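Radical SAM domain protein (Methanothrix thermoacetophila, PDB 6Y1X) is a NifB-family radical SAM enzyme that probably makes the carbide-containing iron-sulfur precursor used in building the nitrogenase cofactor. Local coordinates at residues Glu119-Phe122 with Glu123-Leu127; Glu75-Pro78 with Gly79-Ser82. One frame throughout, in Å; residues are numbered along the deposited sequence.

Interaction 1 of 2, residues Glu119-Phe122 with Glu123-Leu127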
loop_
_atom_site.group_PDB
_atom_site.type_symbol
_atom_site.label_atom_id
_atom_site.label_comp_id
_atom_site.label_asym_id
_atom_site.label_seq_id
_atom_site.Cartn_x
_atom_site.Cartn_y
_atom_site.Cartn_z
ATOM N N GLU A 119 -2.195 14.981 6.603
ATOM C CA GLU A 119 -1.040 15.854 6.428
ATOM C C GLU A 119 0.131 15.411 7.292
ATOM O O GLU A 119 1.289 15.649 6.931
ATOM C CB GLU A 119 -1.408 17.308 6.729
ATOM C CG GLU A 119 -2.333 17.913 5.695
ATOM C CD GLU A 119 -1.750 17.847 4.289
ATOM O OE1 GLU A 119 -2.515 17.551 3.343
ATOM O OE2 GLU A 119 -0.535 18.102 4.124
ATOM N N GLU A 120 -0.143 14.735 8.412
ATOM C CA GLU A 120 0.928 14.311 9.304
ATOM C C GLU A 120 1.878 13.340 8.622
ATOM O O GLU A 120 3.036 13.227 9.039
ATOM C CB GLU A 120 0.356 13.684 10.577
ATOM C CG GLU A 120 -0.368 14.677 11.484
ATOM C CD GLU A 120 -1.829 14.865 11.104
ATOM O OE1 GLU A 120 -2.254 14.324 10.060
ATOM O OE2 GLU A 120 -2.551 15.561 11.850
ATOM N N THR A 121 1.411 12.626 7.596
ATOM C CA THR A 121 2.296 11.745 6.840
ATOM C C THR A 121 3.439 12.537 6.228
ATOM O O THR A 121 4.611 12.148 6.320
ATOM C CB THR A 121 1.502 11.034 5.741
ATOM O OG1 THR A 121 0.495 10.200 6.330
ATOM C CG2 THR A 121 2.418 10.203 4.860
ATOM N N PHE A 122 3.104 13.656 5.583
ATOM C CA PHE A 122 4.098 14.448 4.873
ATOM C C PHE A 122 5.022 15.163 5.845
ATOM O O PHE A 122 6.223 15.294 5.589
ATOM C CB PHE A 122 3.387 15.429 3.941
ATOM C CG PHE A 122 2.449 14.755 2.984
ATOM C CD1 PHE A 122 2.907 14.291 1.759
ATOM C CD2 PHE A 122 1.128 14.520 3.335
ATOM C CE1 PHE A 122 2.055 13.647 0.887
ATOM C CE2 PHE A 122 0.270 13.868 2.471
ATOM C CZ PHE A 122 0.732 13.432 1.245
ATOM N N GLU A 123 4.475 15.634 6.969
ATOM C CA GLU A 123 5.310 16.278 7.975
ATOM C C GLU A 123 6.276 15.283 8.605
ATOM O O GLU A 123 7.439 15.615 8.863
ATOM C CB GLU A 123 4.430 16.929 9.040
ATOM C CG GLU A 123 5.188 17.768 10.044
ATOM C CD GLU A 123 6.175 18.710 9.381
ATOM O OE1 GLU A 123 7.371 18.655 9.734
ATOM O OE2 GLU A 123 5.758 19.494 8.500
ATOM N N THR A 124 5.816 14.054 8.839
ATOM C CA THR A 124 6.666 13.039 9.455
ATOM C C THR A 124 7.820 12.649 8.540
ATOM O O THR A 124 8.983 12.638 8.960
ATOM C CB THR A 124 5.837 11.802 9.796
ATOM O OG1 THR A 124 4.840 12.142 10.766
ATOM C CG2 THR A 124 6.727 10.708 10.351
ATOM N N LEU A 125 7.520 12.339 7.277
ATOM C CA LEU A 125 8.570 11.889 6.373
ATOM C C LEU A 125 9.509 13.025 6.000
ATOM O O LEU A 125 10.672 12.779 5.667
ATOM C CB LEU A 125 7.955 11.273 5.123
ATOM C CG LEU A 125 7.245 9.947 5.381
ATOM C CD1 LEU A 125 6.553 9.508 4.123
ATOM C CD2 LEU A 125 8.223 8.883 5.868
ATOM N N ARG A 126 9.026 14.266 6.045
ATOM C CA ARG A 126 9.914 15.409 5.887
ATOM C C ARG A 126 10.887 15.508 7.058
ATOM O O ARG A 126 12.075 15.789 6.866
ATOM C CB ARG A 126 9.091 16.689 5.753
ATOM C CG ARG A 126 9.913 17.933 5.498
ATOM C CD ARG A 126 9.110 19.193 5.769
ATOM N NE ARG A 126 8.787 19.346 7.187
ATOM C CZ ARG A 126 9.605 19.887 8.087
ATOM N NH1 ARG A 126 10.803 20.324 7.722
ATOM N NH2 ARG A 126 9.227 19.990 9.354
ATOM N N LEU A 127 10.401 15.270 8.280
ATOM C CA LEU A 127 11.279 15.296 9.446
ATOM C C LEU A 127 12.286 14.152 9.415
ATOM O O LEU A 127 13.477 14.359 9.675
ATOM C CB LEU A 127 10.455 15.230 10.733
ATOM C CG LEU A 127 9.643 16.449 11.169
ATOM C CD1 LEU A 127 8.790 16.098 12.380
ATOM C CD2 LEU A 127 10.558 17.625 11.484
#
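In the first turns of helix 119-131, the crossover helix of the beta-alpha-beta unit formed with strands 104-109 and 136-141, E120 and T124 meet through a doubly used carbonyl. E120 O takes the backbone T124 N at 2.9 Å and the hydroxyl T124 OG1 at 2.7 Å. The two donors arrive from opposite faces of the carbonyl plane, the hydroxyl tilted 29° from it. With chi1 near -63°, T124 holds OG1 beside its own backbone N, which turns the hydroxyl back onto the preceding turn and leaves CG2 anti to the backbone N. Regular i to i+4 bonds continue the pattern: E123 N to E119 O, L125 N to T121 O at 3.1 Å, and R126 N to F122 O.

Apolar contact between the turns is slight: T121 CG2 and L125 CD1 stand 4.3 Å apart, while L125 CG lies 3.6 Å from T121 O. The L125 side chain also packs on L137 and I139 of strand 136-141 and on I156 of helix 146-156. F122 packs on helix 146-156, where R149 makes a cation-pi contact with its ring and a salt bridge with E119.

One turn on, E123 and R126 form a salt bridge, although the modelled R126 NH2 to E123 OE1 spacing is too short to trust in detail; R126 NH1 also pairs with E130.

The buried T124 side chain packs on P87 and A90 of helix 87-100, while its hydroxyl donates to E120 O; the chemistry implies that this proton is satisfied within its own helix, on the side that meets helix 87-100.

Interaction 2 of 2, residues Glu75-Pro78 with Gly79-Ser82. With SF4 (iron/sulfur cluster), chain C.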
loop_
_atom_site.group_PDB
_atom_site.type_symbol
_atom_site.label_atom_id
_atom_site.label_comp_id
_atom_site.label_asym_id
_atom_site.label_seq_id
_atom_site.Cartn_x
_atom_site.Cartn_y
_atom_site.Cartn_z
ATOM N N GLU A 75 -1.761 -3.291 4.546
ATOM C CA GLU A 75 -0.328 -3.234 4.795
ATOM C C GLU A 75 0.012 -3.643 6.225
ATOM O O GLU A 75 1.115 -3.363 6.698
ATOM C CB GLU A 75 0.229 -1.842 4.485
ATOM C CG GLU A 75 1.638 -1.880 3.894
ATOM C CD GLU A 75 1.653 -2.408 2.464
ATOM O OE1 GLU A 75 0.589 -2.821 1.959
ATOM O OE2 GLU A 75 2.730 -2.428 1.843
ATOM N N SER A 76 -0.907 -4.313 6.914
ATOM C CA SER A 76 -0.697 -4.738 8.289
ATOM C C SER A 76 -1.339 -6.098 8.499
ATOM O O SER A 76 -2.316 -6.449 7.832
ATOM C CB SER A 76 -1.299 -3.731 9.283
ATOM O OG SER A 76 -1.186 -4.189 10.620
ATOM N N ARG A 77 -0.785 -6.858 9.440
ATOM C CA ARG A 77 -1.462 -8.055 9.907
ATOM C C ARG A 77 -2.798 -7.660 10.534
ATOM O O ARG A 77 -2.945 -6.539 11.036
ATOM C CB ARG A 77 -0.579 -8.813 10.898
ATOM C CG ARG A 77 -0.177 -8.016 12.115
ATOM C CD ARG A 77 1.075 -8.590 12.765
ATOM N NE ARG A 77 1.336 -7.986 14.069
ATOM C CZ ARG A 77 1.791 -6.748 14.248
ATOM N NH1 ARG A 77 2.040 -5.964 13.206
ATOM N NH2 ARG A 77 1.994 -6.288 15.475
ATOM N N PRO A 78 -3.784 -8.554 10.536
ATOM C CA PRO A 78 -5.135 -8.139 10.924
ATOM C C PRO A 78 -5.256 -7.913 12.420
ATOM O O PRO A 78 -4.523 -8.478 13.237
ATOM C CB PRO A 78 -6.012 -9.314 10.478
ATOM C CG PRO A 78 -5.100 -10.484 10.502
ATOM C CD PRO A 78 -3.737 -9.967 10.122
ATOM N N GLY A 79 -6.231 -7.083 12.772
ATOM C CA GLY A 79 -6.705 -6.989 14.136
ATOM C C GLY A 79 -5.811 -6.177 15.039
ATOM O O GLY A 79 -5.933 -6.278 16.265
ATOM N N VAL A 80 -4.916 -5.365 14.467
ATOM C CA VAL A 80 -3.920 -4.606 15.217
ATOM C C VAL A 80 -4.447 -3.197 15.425
ATOM O O VAL A 80 -5.003 -2.591 14.500
ATOM C CB VAL A 80 -2.564 -4.586 14.483
ATOM C CG1 VAL A 80 -1.569 -3.684 15.204
ATOM C CG2 VAL A 80 -2.010 -5.989 14.377
ATOM N N THR A 81 -4.248 -2.662 16.625
ATOM C CA THR A 81 -4.583 -1.282 16.965
ATOM C C THR A 81 -3.307 -0.564 17.390
ATOM O O THR A 81 -2.781 -0.822 18.476
ATOM C CB THR A 81 -5.643 -1.228 18.065
ATOM O OG1 THR A 81 -6.832 -1.886 17.612
ATOM C CG2 THR A 81 -5.971 0.209 18.424
ATOM N N SER A 82 -2.803 0.329 16.547
ATOM C CA SER A 82 -1.602 1.073 16.893
ATOM C C SER A 82 -1.960 2.355 17.632
ATOM O O SER A 82 -2.998 2.977 17.388
ATOM C CB SER A 82 -0.788 1.423 15.645
ATOM O OG SER A 82 -0.178 0.275 15.078
HETATM FE FE1 SF4 C . 4.603 -1.607 2.653
HETATM FE FE2 SF4 C . 7.072 -2.562 3.284
HETATM FE FE3 SF4 C . 5.760 -0.881 4.973
HETATM FE FE4 SF4 C . 6.773 0.072 2.596
HETATM S S1 SF4 C . 7.978 -0.750 4.375
HETATM S S2 SF4 C . 4.706 0.532 3.493
HETATM S S3 SF4 C . 6.411 -1.747 1.236
HETATM S S4 SF4 C . 5.113 -3.013 4.402
HETATM O O HOH W 1 -5.005 -4.568 11.517
#
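R77 and V80 make the van der Waals part of this contact, across a tight reversal of the chain. V80 CG2 touches R77 CG at 3.5 Å and also sits over one face of the R77 guanidinium, 3.8 Å above the plane near its centre. The torsions account for this: R77 CG lies between the backbone N and the carbonyl carbon (chi1 59°), and the chain then runs extended from CG to NE, passing obliquely across the valine. S76 OG also comes within 4.1 Å of V80 CB, so R77 meets the CG2 methyl while the serine hydroxyl lies nearest to the branching carbon.

Hydrogen bonding across the reversal goes through solvent. One water donates to R77 O at 2.9 Å and accepts from V80 N at 3.1 Å, and it bridges a pair that stand 4.1 Å apart, R77 O and V80 N. At the end of the turn, the V80 backbone is hydrogen-bonded to D71, and S82 OG bonds the D71 carboxylate.

Metal coordination lies at the opposite end of the segment, well away from the turn. E75 OE2 binds iron FE1 of the cluster at 2.2 Å, whereas E75 OE1 remains 4.2 Å from FE1; the carboxylate is therefore a one-oxygen ligand. A bend at chi2 (71°) gives the side chain its course to the metal.

P78 and G79 occupy the corner positions of a beta turn of nearly type II geometry, with G79 at a positive phi of 78° and the closing bond replaced by the water bridge. This Pro-Gly turn on the protein surface begins two residues after the buried cluster ligand E75, which shares its [4Fe-4S] cluster with C39, H52 and C138.

In the fold
Interaction 2 comes first along the chain, in the loop between strand 61-63 and helix 87-100; interaction 1 follows on helix 119-131, after helix 87-100 and strand 104-109. Their centres lie 21 Å apart and their nearest atoms about 12 Å, so they do not touch. Both belong to the radical SAM fold, but they stand differently to the cluster: interaction 2 holds one of its ligands, E75, whereas interaction 1 lies behind the strand that carries another. Helix 119-131 packs against that strand, 136-141, and the L125 side chain is about 7 Å from that of the ligand C138. The parallel sheet and a loop without regular secondary structure thus contribute to the same metal centre.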